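Local atomic coordinates of biofilm-associated surface protein (Staphylococcus aureus, PDB entry 7C7U), a protein that probably mediates biofilm formation as a cell wall-anchored, calcium-binding surface protein whose switching modulates functional amyloid assembly. Residues I441-S449 / P562-I570; I488-I498 / V510-N518. All coordinates share one frame; numbering follows the deposited sequence.

Contact 1: residues I441-S449 / P562-I570; sequences ITTEDTVVS and PADDTSAAI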
loop_
_atom_site.group_PDB
_atom_site.type_symbol
_atom_site.label_atom_id
_atom_site.label_comp_id
_atom_site.label_asym_id
_atom_site.label_seq_id
_atom_site.Cartn_x
_atom_site.Cartn_y
_atom_site.Cartn_z
ATOM N N ILE A 441 -6.399 -41.279 -8.150
ATOM C CA ILE A 441 -7.487 -42.168 -7.728
ATOM C C ILE A 441 -7.648 -43.294 -8.756
ATOM O O ILE A 441 -6.960 -43.326 -9.772
ATOM C CB ILE A 441 -8.814 -41.409 -7.522
ATOM C CG1 ILE A 441 -9.268 -40.756 -8.825
ATOM C CG2 ILE A 441 -8.698 -40.373 -6.393
ATOM C CD1 ILE A 441 -10.717 -40.337 -8.770
ATOM N N THR A 442 -8.552 -44.241 -8.476
ATOM C CA THR A 442 -8.835 -45.314 -9.430
ATOM C C THR A 442 -10.203 -45.109 -10.077
ATOM O O THR A 442 -11.005 -44.265 -9.661
ATOM C CB THR A 442 -8.792 -46.720 -8.794
ATOM O OG1 THR A 442 -10.033 -47.003 -8.128
ATOM C CG2 THR A 442 -7.641 -46.876 -7.817
ATOM N N THR A 443 -10.457 -45.915 -11.115
ATOM C CA THR A 443 -11.742 -45.931 -11.802
ATOM C C THR A 443 -12.896 -46.348 -10.897
ATOM O O THR A 443 -14.048 -46.136 -11.278
ATOM C CB THR A 443 -11.701 -46.880 -13.013
ATOM O OG1 THR A 443 -11.525 -48.223 -12.548
ATOM C CG2 THR A 443 -10.570 -46.527 -14.011
ATOM N N GLU A 444 -12.632 -46.911 -9.710
ATOM C CA GLU A 444 -13.699 -47.257 -8.769
ATOM C C GLU A 444 -13.971 -46.168 -7.733
ATOM O O GLU A 444 -14.975 -46.250 -7.015
ATOM C CB GLU A 444 -13.375 -48.564 -8.048
ATOM C CG GLU A 444 -13.757 -49.783 -8.888
ATOM C CD GLU A 444 -13.363 -51.096 -8.247
ATOM O OE1 GLU A 444 -12.441 -51.085 -7.398
ATOM O OE2 GLU A 444 -13.976 -52.138 -8.600
ATOM N N ASP A 445 -13.120 -45.157 -7.650
ATOM C CA ASP A 445 -13.303 -44.080 -6.678
ATOM C C ASP A 445 -14.363 -43.090 -7.137
ATOM O O ASP A 445 -14.610 -42.913 -8.336
ATOM C CB ASP A 445 -11.982 -43.348 -6.429
ATOM C CG ASP A 445 -11.053 -44.146 -5.541
ATOM O OD1 ASP A 445 -11.472 -44.460 -4.403
ATOM O OD2 ASP A 445 -9.932 -44.496 -5.984
ATOM N N THR A 446 -15.010 -42.452 -6.157
ATOM C CA THR A 446 -16.084 -41.513 -6.439
ATOM C C THR A 446 -15.795 -40.110 -5.918
ATOM O O THR A 446 -16.681 -39.254 -5.983
ATOM C CB THR A 446 -17.406 -42.028 -5.856
ATOM O OG1 THR A 446 -17.255 -42.234 -4.450
ATOM C CG2 THR A 446 -17.819 -43.362 -6.532
ATOM N N VAL A 447 -14.589 -39.852 -5.400
ATOM C CA VAL A 447 -14.227 -38.532 -4.887
ATOM C C VAL A 447 -12.781 -38.235 -5.277
ATOM O O VAL A 447 -11.903 -39.093 -5.142
ATOM C CB VAL A 447 -14.403 -38.407 -3.353
ATOM C CG1 VAL A 447 -14.137 -36.937 -2.876
ATOM C CG2 VAL A 447 -15.790 -38.860 -2.909
ATOM N N VAL A 448 -12.537 -37.017 -5.760
ATOM C CA VAL A 448 -11.190 -36.479 -5.937
ATOM C C VAL A 448 -10.911 -35.594 -4.729
ATOM O O VAL A 448 -11.563 -34.561 -4.553
ATOM C CB VAL A 448 -11.057 -35.673 -7.235
ATOM C CG1 VAL A 448 -9.629 -35.039 -7.346
ATOM C CG2 VAL A 448 -11.384 -36.513 -8.449
ATOM N N SER A 449 -9.962 -36.003 -3.886
ATOM C CA SER A 449 -9.608 -35.268 -2.679
ATOM C C SER A 449 -8.256 -34.589 -2.843
ATOM O O SER A 449 -7.330 -35.161 -3.431
ATOM C CB SER A 449 -9.567 -36.200 -1.464
ATOM O OG SER A 449 -10.802 -36.870 -1.311
ATOM N N PRO A 562 -12.203 -44.485 4.180
ATOM C CA PRO A 562 -13.527 -45.128 4.188
ATOM C C PRO A 562 -14.109 -45.327 2.792
ATOM O O PRO A 562 -13.642 -44.778 1.789
ATOM C CB PRO A 562 -14.388 -44.168 5.019
ATOM C CG PRO A 562 -13.676 -42.859 4.978
ATOM C CD PRO A 562 -12.214 -43.182 4.870
ATOM N N ALA A 563 -15.205 -46.103 2.774
ATOM C CA ALA A 563 -15.673 -46.796 1.574
ATOM C C ALA A 563 -16.142 -45.857 0.469
ATOM O O ALA A 563 -16.066 -46.219 -0.712
ATOM C CB ALA A 563 -16.800 -47.758 1.940
ATOM N N ASP A 564 -16.628 -44.665 0.810
ATOM C CA ASP A 564 -17.212 -43.774 -0.184
ATOM C C ASP A 564 -16.513 -42.416 -0.163
ATOM O O ASP A 564 -17.135 -41.384 -0.421
ATOM C CB ASP A 564 -18.712 -43.616 0.068
ATOM C CG ASP A 564 -19.546 -43.752 -1.201
ATOM O OD1 ASP A 564 -19.622 -44.881 -1.740
ATOM O OD2 ASP A 564 -20.145 -42.745 -1.644
ATOM N N ASP A 565 -15.216 -42.414 0.138
ATOM C CA ASP A 565 -14.431 -41.187 0.215
ATOM C C ASP A 565 -13.001 -41.499 -0.200
ATOM O O ASP A 565 -12.623 -42.662 -0.371
ATOM C CB ASP A 565 -14.464 -40.579 1.619
ATOM C CG ASP A 565 -14.388 -39.055 1.598
ATOM O OD1 ASP A 565 -13.853 -38.481 0.616
ATOM O OD2 ASP A 565 -14.882 -38.433 2.560
ATOM N N THR A 566 -12.199 -40.444 -0.368
ATOM C CA THR A 566 -10.798 -40.618 -0.728
ATOM C C THR A 566 -9.895 -39.738 0.131
ATOM O O THR A 566 -8.796 -39.376 -0.284
ATOM C CB THR A 566 -10.568 -40.349 -2.217
ATOM O OG1 THR A 566 -11.137 -39.089 -2.572
ATOM C CG2 THR A 566 -11.236 -41.450 -3.068
ATOM N N SER A 567 -10.354 -39.392 1.331
ATOM C CA SER A 567 -9.539 -38.670 2.298
ATOM C C SER A 567 -9.921 -39.139 3.694
ATOM O O SER A 567 -11.062 -39.550 3.940
ATOM C CB SER A 567 -9.699 -37.147 2.151
ATOM O OG SER A 567 -10.673 -36.660 3.052
ATOM N N ALA A 568 -8.937 -39.132 4.589
ATOM C CA ALA A 568 -9.137 -39.561 5.964
ATOM C C ALA A 568 -8.205 -38.768 6.870
ATOM O O ALA A 568 -7.343 -38.016 6.405
ATOM C CB ALA A 568 -8.901 -41.066 6.120
ATOM N N ALA A 569 -8.354 -38.982 8.175
ATOM C CA ALA A 569 -7.644 -38.208 9.181
ATOM C C ALA A 569 -6.791 -39.114 10.055
ATOM O O ALA A 569 -7.188 -40.235 10.390
ATOM C CB ALA A 569 -8.621 -37.425 10.058
ATOM N N ILE A 570 -5.609 -38.623 10.409
ATOM C CA ILE A 570 -4.767 -39.228 11.429
ATOM C C ILE A 570 -4.677 -38.266 12.606
ATOM O O ILE A 570 -4.478 -37.064 12.418
ATOM C CB ILE A 570 -3.371 -39.548 10.862
ATOM C CG1 ILE A 570 -3.488 -40.574 9.734
ATOM C CG2 ILE A 570 -2.445 -40.034 11.955
ATOM C CD1 ILE A 570 -2.168 -41.044 9.206
HETATM O O HOH W 1 -18.689 -40.710 -2.326
HETATM O O HOH W 2 -12.604 -36.029 0.448
#

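Contact 2: residues I488-I498 / V510-N518; sequences IPNSPEGTYTI and VNTFEIVDN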
loop_
_atom_site.group_PDB
_atom_site.type_symbol
_atom_site.label_atom_id
_atom_site.label_comp_id
_atom_site.label_asym_id
_atom_site.label_seq_id
_atom_site.Cartn_x
_atom_site.Cartn_y
_atom_site.Cartn_z
ATOM N N ILE A 488 -17.418 -37.373 -8.195
ATOM C CA ILE A 488 -17.329 -37.738 -9.610
ATOM C C ILE A 488 -17.924 -39.130 -9.799
ATOM O O ILE A 488 -18.012 -39.916 -8.847
ATOM C CB ILE A 488 -15.874 -37.729 -10.122
ATOM C CG1 ILE A 488 -15.070 -38.828 -9.421
ATOM C CG2 ILE A 488 -15.225 -36.326 -9.988
ATOM C CD1 ILE A 488 -13.717 -39.090 -10.039
ATOM N N PRO A 489 -18.327 -39.467 -11.020
ATOM C CA PRO A 489 -18.681 -40.870 -11.306
ATOM C C PRO A 489 -17.439 -41.742 -11.252
ATOM O O PRO A 489 -16.301 -41.260 -11.285
ATOM C CB PRO A 489 -19.244 -40.825 -12.731
ATOM C CG PRO A 489 -19.402 -39.343 -13.070
ATOM C CD PRO A 489 -18.407 -38.627 -12.227
ATOM N N ASN A 490 -17.662 -43.045 -11.145
ATOM C CA ASN A 490 -16.620 -43.969 -11.550
ATOM C C ASN A 490 -16.231 -43.597 -12.969
ATOM O O ASN A 490 -17.064 -43.623 -13.876
ATOM C CB ASN A 490 -17.115 -45.424 -11.471
ATOM C CG ASN A 490 -17.231 -45.944 -10.026
ATOM O OD1 ASN A 490 -16.713 -45.345 -9.081
ATOM N ND2 ASN A 490 -17.888 -47.079 -9.866
ATOM N N SER A 491 -14.990 -43.177 -13.155
ATOM C CA SER A 491 -14.627 -42.473 -14.374
ATOM C C SER A 491 -13.596 -43.234 -15.202
ATOM O O SER A 491 -12.882 -44.100 -14.681
ATOM C CB SER A 491 -14.100 -41.073 -14.019
ATOM O OG SER A 491 -15.184 -40.218 -13.624
ATOM N N PRO A 492 -13.513 -42.956 -16.507
ATOM C CA PRO A 492 -12.485 -43.605 -17.338
ATOM C C PRO A 492 -11.072 -43.251 -16.891
ATOM O O PRO A 492 -10.800 -42.146 -16.410
ATOM C CB PRO A 492 -12.775 -43.071 -18.748
ATOM C CG PRO A 492 -14.232 -42.654 -18.711
ATOM C CD PRO A 492 -14.478 -42.179 -17.306
ATOM N N GLU A 493 -10.158 -44.201 -17.066
ATOM C CA GLU A 493 -8.767 -43.923 -16.738
ATOM C C GLU A 493 -8.245 -42.801 -17.627
ATOM O O GLU A 493 -8.714 -42.599 -18.755
ATOM C CB GLU A 493 -7.881 -45.171 -16.911
ATOM C CG GLU A 493 -7.191 -45.226 -18.263
ATOM C CD GLU A 493 -6.394 -46.509 -18.511
ATOM O OE1 GLU A 493 -5.881 -47.122 -17.538
ATOM O OE2 GLU A 493 -6.287 -46.902 -19.695
ATOM N N GLY A 494 -7.270 -42.071 -17.116
ATOM C CA GLY A 494 -6.614 -41.053 -17.916
ATOM C C GLY A 494 -6.118 -39.906 -17.058
ATOM O O GLY A 494 -6.187 -39.931 -15.830
ATOM N N THR A 495 -5.596 -38.896 -17.747
ATOM C CA THR A 495 -5.100 -37.687 -17.099
ATOM C C THR A 495 -6.235 -36.683 -16.991
ATOM O O THR A 495 -6.872 -36.346 -17.994
ATOM C CB THR A 495 -3.931 -37.081 -17.884
ATOM O OG1 THR A 495 -2.853 -38.016 -17.939
ATOM C CG2 THR A 495 -3.444 -35.797 -17.225
ATOM N N TYR A 496 -6.480 -36.211 -15.771
ATOM C CA TYR A 496 -7.522 -35.245 -15.467
ATOM C C TYR A 496 -6.905 -33.959 -14.926
ATOM O O TYR A 496 -5.792 -33.960 -14.395
ATOM C CB TYR A 496 -8.511 -35.819 -14.441
ATOM C CG TYR A 496 -9.418 -36.873 -15.012
ATOM C CD1 TYR A 496 -8.918 -38.121 -15.398
ATOM C CD2 TYR A 496 -10.772 -36.623 -15.181
ATOM C CE1 TYR A 496 -9.768 -39.111 -15.943
ATOM C CE2 TYR A 496 -11.625 -37.586 -15.716
ATOM C CZ TYR A 496 -11.110 -38.826 -16.099
ATOM O OH TYR A 496 -11.958 -39.767 -16.630
ATOM N N THR A 497 -7.642 -32.858 -15.076
ATOM C CA THR A 497 -7.262 -31.564 -14.519
ATOM C C THR A 497 -8.090 -31.284 -13.273
ATOM O O THR A 497 -9.312 -31.471 -13.286
ATOM C CB THR A 497 -7.477 -30.432 -15.527
ATOM O OG1 THR A 497 -6.763 -30.715 -16.731
ATOM C CG2 THR A 497 -7.027 -29.083 -14.950
ATOM N N ILE A 498 -7.426 -30.838 -12.206
ATOM C CA ILE A 498 -8.101 -30.250 -11.056
ATOM C C ILE A 498 -7.907 -28.745 -11.178
ATOM O O ILE A 498 -6.771 -28.248 -11.126
ATOM C CB ILE A 498 -7.583 -30.800 -9.714
ATOM C CG1 ILE A 498 -8.232 -30.047 -8.542
ATOM C CG2 ILE A 498 -6.060 -30.820 -9.621
ATOM C CD1 ILE A 498 -9.762 -30.232 -8.478
ATOM N N VAL A 510 -4.395 -24.579 -11.948
ATOM C CA VAL A 510 -4.575 -25.936 -12.456
ATOM C C VAL A 510 -3.422 -26.834 -12.021
ATOM O O VAL A 510 -2.287 -26.392 -11.812
ATOM C CB VAL A 510 -4.701 -25.977 -14.002
ATOM C CG1 VAL A 510 -5.992 -25.322 -14.471
ATOM C CG2 VAL A 510 -3.480 -25.332 -14.659
ATOM N N ASN A 511 -3.736 -28.122 -11.899
ATOM C CA ASN A 511 -2.759 -29.199 -11.824
ATOM C C ASN A 511 -3.417 -30.411 -12.477
ATOM O O ASN A 511 -4.622 -30.404 -12.748
ATOM C CB ASN A 511 -2.339 -29.470 -10.371
ATOM C CG ASN A 511 -1.021 -30.223 -10.259
ATOM O OD1 ASN A 511 -0.347 -30.480 -11.250
ATOM N ND2 ASN A 511 -0.659 -30.593 -9.038
ATOM N N THR A 512 -2.624 -31.449 -12.744
ATOM C CA THR A 512 -3.156 -32.698 -13.281
ATOM C C THR A 512 -2.961 -33.845 -12.298
ATOM O O THR A 512 -2.027 -33.852 -11.494
ATOM C CB THR A 512 -2.520 -33.073 -14.620
ATOM O OG1 THR A 512 -1.093 -33.101 -14.483
ATOM C CG2 THR A 512 -2.925 -32.074 -15.703
ATOM N N PHE A 513 -3.872 -34.814 -12.367
ATOM C CA PHE A 513 -3.772 -36.035 -11.591
ATOM C C PHE A 513 -4.251 -37.176 -12.472
ATOM O O PHE A 513 -4.793 -36.961 -13.560
ATOM C CB PHE A 513 -4.579 -35.964 -10.282
ATOM C CG PHE A 513 -6.075 -35.909 -10.476
ATOM C CD1 PHE A 513 -6.719 -34.703 -10.729
ATOM C CD2 PHE A 513 -6.840 -37.068 -10.395
ATOM C CE1 PHE A 513 -8.105 -34.654 -10.896
ATOM C CE2 PHE A 513 -8.207 -37.026 -10.557
ATOM C CZ PHE A 513 -8.846 -35.821 -10.815
ATOM N N GLU A 514 -4.046 -38.401 -12.001
ATOM C CA GLU A 514 -4.392 -39.586 -12.770
ATOM C C GLU A 514 -5.558 -40.349 -12.147
ATOM O O GLU A 514 -5.632 -40.517 -10.924
ATOM C CB GLU A 514 -3.178 -40.511 -12.902
ATOM C CG GLU A 514 -2.000 -39.837 -13.598
ATOM C CD GLU A 514 -2.250 -39.634 -15.086
ATOM O OE1 GLU A 514 -2.827 -40.546 -15.732
ATOM O OE2 GLU A 514 -1.876 -38.564 -15.606
ATOM N N ILE A 515 -6.477 -40.786 -13.002
ATOM C CA ILE A 515 -7.424 -41.841 -12.672
ATOM C C ILE A 515 -6.878 -43.107 -13.326
ATOM O O ILE A 515 -6.714 -43.160 -14.552
ATOM C CB ILE A 515 -8.847 -41.490 -13.131
ATOM C CG1 ILE A 515 -9.266 -40.169 -12.466
ATOM C CG2 ILE A 515 -9.864 -42.598 -12.768
ATOM C CD1 ILE A 515 -10.765 -39.898 -12.479
ATOM N N VAL A 516 -6.524 -44.088 -12.506
ATOM C CA VAL A 516 -5.778 -45.248 -12.966
ATOM C C VAL A 516 -6.692 -46.471 -12.943
ATOM O O VAL A 516 -7.766 -46.465 -12.341
ATOM C CB VAL A 516 -4.511 -45.481 -12.118
ATOM C CG1 VAL A 516 -3.635 -44.207 -12.104
ATOM C CG2 VAL A 516 -4.879 -45.902 -10.696
ATOM N N ASP A 517 -6.243 -47.529 -13.615
ATOM C CA ASP A 517 -6.893 -48.834 -13.565
ATOM C C ASP A 517 -7.159 -49.244 -12.118
ATOM O O ASP A 517 -6.300 -49.074 -11.248
ATOM C CB ASP A 517 -5.969 -49.847 -14.263
ATOM C CG ASP A 517 -6.634 -51.182 -14.535
ATOM O OD1 ASP A 517 -7.151 -51.802 -13.584
ATOM O OD2 ASP A 517 -6.602 -51.613 -15.708
ATOM N N ASN A 518 -8.355 -49.800 -11.851
ATOM C CA ASN A 518 -8.708 -50.083 -10.456
ATOM C C ASN A 518 -7.964 -51.289 -9.864
ATOM O O ASN A 518 -8.147 -51.580 -8.674
ATOM C CB ASN A 518 -10.229 -50.261 -10.293
ATOM C CG ASN A 518 -10.783 -51.507 -11.001
ATOM O OD1 ASN A 518 -10.108 -52.530 -11.127
ATOM N ND2 ASN A 518 -12.036 -51.416 -11.455
HETATM O O HOH W 3 -4.015 -46.819 -15.295
#

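Contact 1: residues I441-S449 / P562-I570
T566 meets the 441-449 segment with both branches of its side chain. With OG1 lodged between its own backbone N and carbonyl carbon (chi1 51°), the hydroxyl donates to V447 O at 2.7 Å, coming in from above the carbonyl plane rather than on a lone pair. S449 OG lies 2.6 Å from T566 OG1, giving the threonine hydroxyl two close polar partners. The methyl CG2, the other branch, lies against the same carbonyl and sits 3.3 Å from D445 OD1, with I441 CG2 also near. V447 closes the tight part, its CB 3.4 Å from T566 OG1 and its CG1 against D565 OD1. D445 is itself fixed: OD2 accepts from T442 N within the type I turn T442-D445, while T541 and S542 bind its carboxylate from outside. Toward D564 the packing gives way to water. One water accepts from T446 OG1 and donates to both O and OD2 of D564. A second water joins S449 OG to D565 OD1, whose oxygen also receives T566 N. The contact thus joins the turn between strands 437-442 and 447-451 to the loop entering strand 567-571, with N539 of strand 535-539 touching both S449 and S567.

Contact 2: residues I488-I498 / V510-N518
F513 holds its ring between its backbone N and carbonyl carbon (chi1 67°), which carries CZ to Y496 CB of the hydrogen-bonded partner in this antiparallel pairing. I515 CD1 lies over the centre of the Y496 ring, 3.7 Å from the centroid. Both are CH-pi contacts over a ring face, Y496 CB lying 3.9 Å from the F513 centroid and displaced toward the rim. The two rings themselves are nearly parallel but slid so far apart that they barely overlap. Beyond the tyrosine, I488 and I515 meet tip to tip through their CD1 atoms at 3.9 Å, and S491 CB touches the same isoleucine methyl.

The hydroxyl of Y496 turns back to its own segment and donates to P492 O at 2.7 Å, tying the ring to the loop before the strand. Six backbone hydrogen bonds link G494 with I515, Y496 with F513 and I498 with N511. Over the other face, in the non-hydrogen-bonded pair T495-E514, the glutamate chain bends at chi2 (-71°) so that T495 OG1 reaches the syn lone pair of E514 OE2 at 2.6 Å. T495 CG2 also packs on T512 CB, and T497 CG2 on V510 CG1. At the end of the pairing, a water bridges E493 OE1 and D517 N.

V465 of the neighbouring strand 462-466 touches Y496 and F513, extending the apolar face across the sheet. Aromatic and aliphatic groups dominate this buried face, whereas the more exposed one mixes methyl contacts with a hydroxyl-carboxylate bond that would probably favour a charged E514.

In the fold
Contacts 1 and 2 lie about 12 Å apart, centre to centre, and both reach one mixed sheet, contact 1 through its 441-449 segment alone. Strand 437-442 runs parallel to strand 509-516, and I441 is one direct bridge: its N lies 3.0 Å from E514 O and its O 2.9 Å from V516 N, both probable hydrogen bonds. T446 and I488 are also joined by their backbones. The side chain of I441 packs on I488 and I515, bordering the apolar side of contact 2. Contact 2 is a hairpin within this sheet, whereas contact 1 connects it to the next sheet, at the entry to strand 567-571. The V510 side chain is about 10 Å from a bound calcium ion.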